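Local coordinates for protein N-Acetyltransferase, PseH (Campylobacter jejuni subsp. jejuni PT14, PDB 4XPL) that is an N-acetyltransferase that uses acetyl coenzyme A and very probably acetylates the 4-amino group of a UDP-sugar precursor of pseudaminic acid, a modifier of flagellin, at residues F139-E144 with Y149-K154; F63-D68 with G73-V78; F77-I80 with C85-G88. The protein carries 8 engineered substitutions. All coordinates share one frame; numbering follows the deposited sequence.

Interaction 1 of 3, residues F139-E144 with Y149-K154; sequences FTIYDE and YYVYLK. Engineered in segment 149-154: Tyr-150 (natural residue His), Val-151 (natural residue Ile), Tyr-152 (natural residue Cys).
Leu-153 lays its CB over one face of the Phe-139 ring, 3.6 Å from the ring centroid, with the two side chains crossing at about a right angle. Phe-139 CD2 also meets CG2 of the engineered Val-151 at 3.8 Å, and Val-151 CG1 packs on Ile-141 CG1. The tyrosines make a different pattern. With CG between the backbone N and the carbonyl carbon (chi1 74°), Tyr-142 sends its ring across the partner strand, where CB of the engineered Tyr-150 lies over a ring face. Its CD1 approaches CD1 of the engineered Tyr-152 at 3.7 Å, the two rings meeting obliquely. Opposite Tyr-150 the strand fits in two residues, Tyr-142 and Asp-143, as a classic beta bulge: Tyr-142 N donates to Tyr-150 O (2.9 Å), whereas Tyr-150 N reaches Asp-143 O (2.8 Å) from above the carbonyl plane. Glu-144 runs alongside Tyr-149, its carboxylate at the ring edge and its OE2 salt-bridged to Lys-125. A water accepts from Thr-140 OG1 and donates to Tyr-152 O. Strands 140-144 (outermost) and 148-154 end the GNAT sheet, chemically joining carbon-rich packing beside helix 99-114 to aromatic and water-mediated contacts at the surface.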
loop_
_atom_site.group_PDB
_atom_site.type_symbol
_atom_site.label_atom_id
_atom_site.label_comp_id
_atom_site.label_asym_id
_atom_site.label_seq_id
_atom_site.Cartn_x
_atom_site.Cartn_y
_atom_site.Cartn_z
ATOM N N PHE A 139 8.704 -12.832 4.092
ATOM C CA PHE A 139 9.571 -11.709 4.386
ATOM C C PHE A 139 10.559 -12.043 5.500
ATOM O O PHE A 139 10.298 -12.855 6.386
ATOM C CB PHE A 139 8.758 -10.448 4.738
ATOM C CG PHE A 139 8.156 -9.769 3.543
ATOM C CD1 PHE A 139 6.987 -10.260 2.960
ATOM C CD2 PHE A 139 8.787 -8.685 2.950
ATOM C CE1 PHE A 139 6.450 -9.668 1.855
ATOM C CE2 PHE A 139 8.244 -8.094 1.849
ATOM C CZ PHE A 139 7.065 -8.576 1.305
ATOM N N THR A 140 11.723 -11.431 5.423
ATOM C CA THR A 140 12.728 -11.638 6.433
ATOM C C THR A 140 13.200 -10.263 6.943
ATOM O O THR A 140 13.339 -9.310 6.180
ATOM C CB THR A 140 13.839 -12.602 5.929
ATOM O OG1 THR A 140 14.462 -12.092 4.761
ATOM C CG2 THR A 140 13.258 -13.971 5.550
ATOM N N ILE A 141 13.373 -10.157 8.265
ATOM C CA ILE A 141 13.874 -8.944 8.897
ATOM C C ILE A 141 15.370 -8.846 8.613
ATOM O O ILE A 141 16.141 -9.691 9.062
ATOM C CB ILE A 141 13.653 -8.952 10.421
ATOM C CG1 ILE A 141 12.174 -8.988 10.784
ATOM C CG2 ILE A 141 14.319 -7.713 11.088
ATOM C CD1 ILE A 141 11.986 -9.332 12.287
ATOM N N TYR A 142 15.782 -7.793 7.910
ATOM C CA TYR A 142 17.218 -7.585 7.597
ATOM C C TYR A 142 17.903 -6.400 8.326
ATOM O O TYR A 142 19.131 -6.216 8.217
ATOM C CB TYR A 142 17.406 -7.411 6.090
ATOM C CG TYR A 142 16.957 -6.080 5.535
ATOM C CD1 TYR A 142 15.627 -5.860 5.228
ATOM C CD2 TYR A 142 17.871 -5.026 5.333
ATOM C CE1 TYR A 142 15.199 -4.650 4.711
ATOM C CE2 TYR A 142 17.437 -3.789 4.812
ATOM C CZ TYR A 142 16.107 -3.638 4.482
ATOM O OH TYR A 142 15.633 -2.470 3.993
ATOM N N ASP A 143 17.115 -5.592 9.038
ATOM C CA ASP A 143 17.644 -4.467 9.812
ATOM C C ASP A 143 16.586 -4.011 10.796
ATOM O O ASP A 143 15.429 -4.390 10.705
ATOM C CB ASP A 143 18.032 -3.292 8.905
ATOM C CG ASP A 143 19.280 -2.557 9.368
ATOM O OD1 ASP A 143 19.627 -2.536 10.592
ATOM O OD2 ASP A 143 19.923 -1.985 8.462
ATOM N N GLU A 144 17.027 -3.176 11.716
ATOM C CA GLU A 144 16.250 -2.725 12.851
ATOM C C GLU A 144 16.940 -1.485 13.386
ATOM O O GLU A 144 18.160 -1.483 13.515
ATOM C CB GLU A 144 16.258 -3.806 13.927
ATOM C CG GLU A 144 15.843 -3.334 15.323
ATOM C CD GLU A 144 15.860 -4.451 16.376
ATOM O OE1 GLU A 144 16.359 -5.557 16.066
ATOM O OE2 GLU A 144 15.369 -4.211 17.503
ATOM N N TYR A 149 11.414 -2.262 12.386
ATOM C CA TYR A 149 12.013 -3.414 11.737
ATOM C C TYR A 149 11.937 -3.165 10.255
ATOM O O TYR A 149 10.927 -2.647 9.760
ATOM C CB TYR A 149 11.273 -4.717 12.047
ATOM C CG TYR A 149 11.349 -5.169 13.471
ATOM C CD1 TYR A 149 12.580 -5.314 14.118
ATOM C CD2 TYR A 149 10.200 -5.463 14.184
ATOM C CE1 TYR A 149 12.645 -5.736 15.435
ATOM C CE2 TYR A 149 10.254 -5.889 15.478
ATOM C CZ TYR A 149 11.472 -6.010 16.113
ATOM O OH TYR A 149 11.515 -6.431 17.425
ATOM N N TYR A 150 12.963 -3.614 9.537
ATOM C CA TYR A 150 13.039 -3.471 8.079
ATOM C C TYR A 150 12.983 -4.880 7.496
ATOM O O TYR A 150 13.761 -5.749 7.925
ATOM C CB TYR A 150 14.371 -2.780 7.685
ATOM C CG TYR A 150 14.483 -1.359 8.166
ATOM C CD1 TYR A 150 14.932 -1.076 9.447
ATOM C CD2 TYR A 150 14.143 -0.286 7.331
ATOM C CE1 TYR A 150 15.019 0.237 9.913
ATOM C CE2 TYR A 150 14.227 1.028 7.777
ATOM C CZ TYR A 150 14.655 1.279 9.079
ATOM O OH TYR A 150 14.740 2.578 9.527
ATOM N N VAL A 151 12.057 -5.124 6.550
ATOM C CA VAL A 151 11.892 -6.457 5.971
ATOM C C VAL A 151 12.037 -6.448 4.464
ATOM O O VAL A 151 11.862 -5.400 3.792
ATOM C CB VAL A 151 10.505 -7.116 6.353
ATOM C CG1 VAL A 151 10.398 -7.271 7.838
ATOM C CG2 VAL A 151 9.343 -6.314 5.814
ATOM N N TYR A 152 12.408 -7.602 3.922
ATOM C CA TYR A 152 12.514 -7.742 2.492
ATOM C C TYR A 152 12.059 -9.119 2.014
ATOM O O TYR A 152 12.080 -10.092 2.761
ATOM C CB TYR A 152 13.950 -7.497 1.995
ATOM C CG TYR A 152 14.852 -8.702 2.127
ATOM C CD1 TYR A 152 15.480 -9.006 3.332
ATOM C CD2 TYR A 152 15.055 -9.571 1.055
ATOM C CE1 TYR A 152 16.294 -10.130 3.458
ATOM C CE2 TYR A 152 15.872 -10.693 1.183
ATOM C CZ TYR A 152 16.467 -10.972 2.386
ATOM O OH TYR A 152 17.281 -12.076 2.508
ATOM N N LEU A 153 11.679 -9.151 0.741
ATOM C CA LEU A 153 11.376 -10.359 -0.005
ATOM C C LEU A 153 11.981 -10.211 -1.403
ATOM O O LEU A 153 11.732 -9.193 -2.074
ATOM C CB LEU A 153 9.858 -10.519 -0.128
ATOM C CG LEU A 153 9.357 -11.769 -0.854
ATOM C CD1 LEU A 153 9.683 -13.040 -0.055
ATOM C CD2 LEU A 153 7.864 -11.676 -1.160
ATOM N N LYS A 154 12.780 -11.197 -1.819
ATOM C CA LYS A 154 13.397 -11.221 -3.158
ATOM C C LYS A 154 12.778 -12.301 -4.020
ATOM O O LYS A 154 12.514 -13.400 -3.545
ATOM C CB LYS A 154 14.904 -11.508 -3.105
ATOM C CG LYS A 154 15.733 -10.365 -2.689
ATOM C CD LYS A 154 17.131 -10.427 -3.300
ATOM C CE LYS A 154 18.106 -9.535 -2.526
ATOM N NZ LYS A 154 17.551 -8.167 -2.270
HETATM O O HOH W 1 12.739 -12.909 2.460
#

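Interaction 2 of 3, residues F63-D68 with G73-V78; sequences FLVFQD and GVIDFV
Phe-63 and Phe-77 meet edge to edge at the closely fitted end of this hairpin, with Phe-63 CD2 3.9 Å from Phe-77 CE1 and lying in the plane of the Phe-77 ring. The two side chains cross at about a right angle, and Tyr-109 of helix 99-114 stands edge-to-face with Phe-63 and also meets the Phe-77 ring. Next to the rings, Ile-75 holds CG1 between the backbone N and the carbonyl carbon (chi1 62°), from where this one methylene touches both Phe-63 CB and Val-65 CG2, each at 3.9 Å. On the reverse face the two segments share less surface: Leu-64 CD1 reaches Val-74 CG2 at 3.9 Å, and Phe-13 and Trp-27 add to the packing on Val-74. Beneath the side chains, Phe-63 and Ile-75 exchange backbone hydrogen bonds in both directions, the bond from Phe-63 N to Ile-75 O (2.9 Å) being nearly straight at 173°. Val-65 N donates to Gly-73 O at 2.8 Å, and Val-65 is also backbone-bonded to Ile-72.

The other end is looser: Phe-66, Gln-67 and Asp-68 make no contact with 73-78 and are partly exposed, in contrast to the buried residues that touch. Phe-66 and Gln-67 pack instead on Ile-71 and Ile-72, earlier in the partner strand. Strand 61-67 keeps its neighbour 8-12 here, through backbone bonding of Phe-66 with Lys-9. Such an antiparallel pair, roofed on one face by the long helix that follows strand 84-91, starts the central meander of the GNAT acetyltransferase fold.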
loop_
_atom_site.group_PDB
_atom_site.type_symbol
_atom_site.label_atom_id
_atom_site.label_comp_id
_atom_site.label_asym_id
_atom_site.label_seq_id
_atom_site.Cartn_x
_atom_site.Cartn_y
_atom_site.Cartn_z
ATOM N N PHE A 63 -3.009 2.348 -4.969
ATOM C CA PHE A 63 -4.171 1.707 -5.502
ATOM C C PHE A 63 -5.249 1.501 -4.453
ATOM O O PHE A 63 -4.963 1.119 -3.282
ATOM C CB PHE A 63 -3.763 0.348 -6.066
ATOM C CG PHE A 63 -2.829 0.435 -7.264
ATOM C CD1 PHE A 63 -3.342 0.686 -8.519
ATOM C CD2 PHE A 63 -1.488 0.244 -7.127
ATOM C CE1 PHE A 63 -2.539 0.726 -9.622
ATOM C CE2 PHE A 63 -0.652 0.311 -8.230
ATOM C CZ PHE A 63 -1.189 0.545 -9.474
ATOM N N LEU A 64 -6.483 1.750 -4.863
ATOM C CA LEU A 64 -7.656 1.314 -4.110
ATOM C C LEU A 64 -7.945 -0.104 -4.602
ATOM O O LEU A 64 -8.048 -0.318 -5.823
ATOM C CB LEU A 64 -8.811 2.276 -4.357
ATOM C CG LEU A 64 -10.121 2.146 -3.584
ATOM C CD1 LEU A 64 -9.864 2.266 -2.108
ATOM C CD2 LEU A 64 -11.140 3.183 -4.028
ATOM N N VAL A 65 -8.095 -1.043 -3.681
ATOM C CA VAL A 65 -8.298 -2.445 -4.026
ATOM C C VAL A 65 -9.763 -2.838 -3.865
ATOM O O VAL A 65 -10.355 -2.631 -2.813
ATOM C CB VAL A 65 -7.425 -3.360 -3.173
ATOM C CG1 VAL A 65 -7.636 -4.874 -3.582
ATOM C CG2 VAL A 65 -5.928 -2.918 -3.296
ATOM N N PHE A 66 -10.314 -3.445 -4.915
ATOM C CA PHE A 66 -11.660 -3.909 -4.929
ATOM C C PHE A 66 -11.719 -5.444 -4.988
ATOM O O PHE A 66 -10.919 -6.109 -5.670
ATOM C CB PHE A 66 -12.400 -3.363 -6.155
ATOM C CG PHE A 66 -12.682 -1.870 -6.104
ATOM C CD1 PHE A 66 -11.678 -0.962 -6.342
ATOM C CD2 PHE A 66 -13.965 -1.394 -5.903
ATOM C CE1 PHE A 66 -11.941 0.401 -6.338
ATOM C CE2 PHE A 66 -14.230 -0.037 -5.877
ATOM C CZ PHE A 66 -13.186 0.856 -6.092
ATOM N N GLN A 67 -12.716 -5.989 -4.293
ATOM C CA GLN A 67 -13.043 -7.400 -4.379
ATOM C C GLN A 67 -14.518 -7.415 -4.770
ATOM O O GLN A 67 -15.364 -6.939 -4.021
ATOM C CB GLN A 67 -12.794 -8.080 -3.030
ATOM C CG GLN A 67 -13.245 -9.558 -2.942
ATOM C CD GLN A 67 -13.129 -10.122 -1.528
ATOM O OE1 GLN A 67 -13.866 -9.711 -0.609
ATOM N NE2 GLN A 67 -12.216 -11.088 -1.347
ATOM N N ASP A 68 -14.787 -7.855 -6.001
ATOM C CA ASP A 68 -16.134 -7.947 -6.543
ATOM C C ASP A 68 -16.884 -6.632 -6.386
ATOM O O ASP A 68 -18.041 -6.632 -5.957
ATOM C CB ASP A 68 -16.912 -9.075 -5.840
ATOM N N GLY A 73 -9.375 -2.245 0.685
ATOM C CA GLY A 73 -8.213 -1.587 1.275
ATOM C C GLY A 73 -7.463 -0.785 0.246
ATOM O O GLY A 73 -7.935 -0.595 -0.898
ATOM N N VAL A 74 -6.309 -0.302 0.679
ATOM C CA VAL A 74 -5.390 0.451 -0.172
ATOM C C VAL A 74 -4.029 -0.216 -0.109
ATOM O O VAL A 74 -3.582 -0.698 0.968
ATOM C CB VAL A 74 -5.299 1.919 0.317
ATOM C CG1 VAL A 74 -4.017 2.674 -0.210
ATOM C CG2 VAL A 74 -6.593 2.684 -0.015
ATOM N N ILE A 75 -3.344 -0.223 -1.238
ATOM C CA ILE A 75 -1.941 -0.611 -1.262
ATOM C C ILE A 75 -1.100 0.455 -1.926
ATOM O O ILE A 75 -1.612 1.252 -2.681
ATOM C CB ILE A 75 -1.738 -1.996 -1.952
ATOM C CG1 ILE A 75 -2.175 -1.973 -3.414
ATOM C CG2 ILE A 75 -2.461 -3.097 -1.167
ATOM C CD1 ILE A 75 -1.799 -3.265 -4.205
ATOM N N ASP A 76 0.195 0.479 -1.609
ATOM C CA ASP A 76 1.059 1.453 -2.178
ATOM C C ASP A 76 2.461 0.937 -2.350
ATOM O O ASP A 76 2.944 0.025 -1.609
ATOM C CB ASP A 76 1.060 2.785 -1.397
ATOM C CG ASP A 76 1.749 2.697 -0.073
ATOM O OD1 ASP A 76 2.977 2.917 -0.028
ATOM O OD2 ASP A 76 1.048 2.416 0.914
ATOM N N PHE A 77 3.103 1.556 -3.342
ATOM C CA PHE A 77 4.482 1.283 -3.698
ATOM C C PHE A 77 5.191 2.628 -3.808
ATOM O O PHE A 77 4.711 3.504 -4.501
ATOM C CB PHE A 77 4.525 0.551 -5.036
ATOM C CG PHE A 77 3.641 -0.654 -5.103
ATOM C CD1 PHE A 77 2.313 -0.545 -5.514
ATOM C CD2 PHE A 77 4.142 -1.908 -4.819
ATOM C CE1 PHE A 77 1.509 -1.659 -5.574
ATOM C CE2 PHE A 77 3.365 -3.021 -4.926
ATOM C CZ PHE A 77 2.048 -2.920 -5.287
ATOM N N VAL A 78 6.271 2.811 -3.045
ATOM C CA VAL A 78 7.009 4.040 -3.049
ATOM C C VAL A 78 8.494 3.718 -3.196
ATOM O O VAL A 78 8.928 2.550 -3.015
ATOM C CB VAL A 78 6.681 4.902 -1.788
ATOM C CG1 VAL A 78 5.161 5.129 -1.699
ATOM C CG2 VAL A 78 7.215 4.270 -0.465
#

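Interaction 3 of 3, residues F77-I80 with C85-G88; sequences FVNI and CEFG
The second hairpin of the GNAT meander, strands 70-78 and 84-91, brings Val-78 against Glu-86 and leads directly to Gly-88 of the acetyl coenzyme A pocket. Val-78 and Glu-86 form an antiparallel hydrogen-bonded pair. Glu-86 N donates to Val-78 O at 2.8 Å, nearly in line with the carbonyl bond, whereas Val-78 N approaches Glu-86 O at 2.9 Å from above the carbonyl plane. The same Glu-86 O receives a CA-H...O contact from Phe-77 CA at 3.2 Å, so that one carbonyl is met by two donors of unequal strength.

On one side of this backbone, Cys-85 places SG between its backbone N and carbonyl carbon (chi1 71°), which brings the sulfur to the edge of the Phe-77 ring, 3.9 Å from CD2 and near the ring plane. Its CB meanwhile meets Ile-80 CG1 at 4.0 Å. Phe-87 sets only its CB near Phe-77, while its ring leads off to an edge-to-face contact with Tyr-134.

The opposite side is more polar. Glu-86 extends its chain past Val-78, whose CG2 lies 3.5 Å from OE1, and carries the carboxylate to the amide of Asn-79. The two planes stand 83° apart there. The Asn-79 ND2 to Glu-86 OE1 distance of 2.4 Å is too short to be taken at face value, so the details of that bond are doubtful. Asn-79 itself has a left-handed backbone conformation, just where strand 70-78 gives way to the turn. The chemistry therefore divides by face: the Cys-85 sulfur and the two phenylalanines are buried, the rings against helix 99-114, with Ile-80 at the partly exposed margin, while an amide and a carboxylate share the more exposed face beside Val-78.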
loop_
_atom_site.group_PDB
_atom_site.type_symbol
_atom_site.label_atom_id
_atom_site.label_comp_id
_atom_site.label_asym_id
_atom_site.label_seq_id
_atom_site.Cartn_x
_atom_site.Cartn_y
_atom_site.Cartn_z
ATOM N N PHE A 77 3.103 1.556 -3.342
ATOM C CA PHE A 77 4.482 1.283 -3.698
ATOM C C PHE A 77 5.191 2.628 -3.808
ATOM O O PHE A 77 4.711 3.504 -4.501
ATOM C CB PHE A 77 4.525 0.551 -5.036
ATOM C CG PHE A 77 3.641 -0.654 -5.103
ATOM C CD1 PHE A 77 2.313 -0.545 -5.514
ATOM C CD2 PHE A 77 4.142 -1.908 -4.819
ATOM C CE1 PHE A 77 1.509 -1.659 -5.574
ATOM C CE2 PHE A 77 3.365 -3.021 -4.926
ATOM C CZ PHE A 77 2.048 -2.920 -5.287
ATOM N N VAL A 78 6.271 2.811 -3.045
ATOM C CA VAL A 78 7.009 4.040 -3.049
ATOM C C VAL A 78 8.494 3.718 -3.196
ATOM O O VAL A 78 8.928 2.550 -3.015
ATOM C CB VAL A 78 6.681 4.902 -1.788
ATOM C CG1 VAL A 78 5.161 5.129 -1.699
ATOM C CG2 VAL A 78 7.215 4.270 -0.465
ATOM N N ASN A 79 9.254 4.742 -3.574
ATOM C CA ASN A 79 10.682 4.614 -3.869
ATOM C C ASN A 79 10.894 3.544 -4.928
ATOM O O ASN A 79 11.782 2.713 -4.827
ATOM C CB ASN A 79 11.487 4.273 -2.615
ATOM C CG ASN A 79 11.404 5.345 -1.549
ATOM O OD1 ASN A 79 11.755 6.486 -1.773
ATOM N ND2 ASN A 79 10.946 4.961 -0.372
ATOM N N ILE A 80 10.040 3.550 -5.941
ATOM C CA ILE A 80 10.131 2.557 -6.988
ATOM C C ILE A 80 11.355 2.833 -7.850
ATOM O O ILE A 80 11.552 3.953 -8.333
ATOM C CB ILE A 80 8.902 2.543 -7.912
ATOM C CG1 ILE A 80 7.636 2.285 -7.113
ATOM C CG2 ILE A 80 9.116 1.516 -9.036
ATOM C CD1 ILE A 80 6.340 2.549 -7.908
ATOM N N CYS A 85 11.306 -1.744 -4.611
ATOM C CA CYS A 85 10.366 -0.756 -4.110
ATOM C C CYS A 85 10.049 -0.988 -2.639
ATOM O O CYS A 85 10.345 -2.065 -2.096
ATOM C CB CYS A 85 9.086 -0.745 -4.950
ATOM S SG CYS A 85 8.021 -2.188 -4.756
ATOM N N GLU A 86 9.499 0.031 -1.995
ATOM C CA GLU A 86 8.939 -0.093 -0.660
ATOM C C GLU A 86 7.453 -0.173 -0.854
ATOM O O GLU A 86 6.951 0.304 -1.846
ATOM C CB GLU A 86 9.238 1.137 0.182
ATOM C CG GLU A 86 10.674 1.352 0.398
ATOM C CD GLU A 86 10.947 2.542 1.310
ATOM O OE1 GLU A 86 10.114 3.487 1.367
ATOM O OE2 GLU A 86 11.990 2.526 1.986
ATOM N N PHE A 87 6.760 -0.762 0.103
ATOM C CA PHE A 87 5.329 -0.882 0.018
ATOM C C PHE A 87 4.666 -0.644 1.351
ATOM O O PHE A 87 5.289 -0.730 2.425
ATOM C CB PHE A 87 4.911 -2.268 -0.513
ATOM C CG PHE A 87 5.076 -3.369 0.480
ATOM C CD1 PHE A 87 6.255 -4.074 0.554
ATOM C CD2 PHE A 87 4.057 -3.680 1.359
ATOM C CE1 PHE A 87 6.427 -5.070 1.462
ATOM C CE2 PHE A 87 4.219 -4.682 2.293
ATOM C CZ PHE A 87 5.395 -5.383 2.345
ATOM N N GLY A 88 3.370 -0.393 1.249
ATOM C CA GLY A 88 2.492 -0.218 2.386
ATOM C C GLY A 88 1.109 -0.751 2.043
ATOM O O GLY A 88 0.781 -0.991 0.868
#

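All three contacts are antiparallel hairpins of one mixed sheet. Interactions 2 and 3, with centres about 13 Å apart, share Phe-77 and Val-78 on strand 70-78, so together they make a continuous three-strand meander. Asp-76 O and Gly-88 N, 2.9 Å apart, probably hydrogen-bond between them, and both residues touch acetyl coenzyme A. The centre of interaction 1 lies about 14 Å from that of interaction 3 and about 22 Å from that of interaction 2, yet Phe-139 CE2 packs on Phe-87 CE1 at 3.5 Å. The cofactor lies about 7 Å from the side chain of Val-74, about 6 Å from that of Phe-87 and about 9 Å from that of Val-151, leaving interaction 1 the most distant.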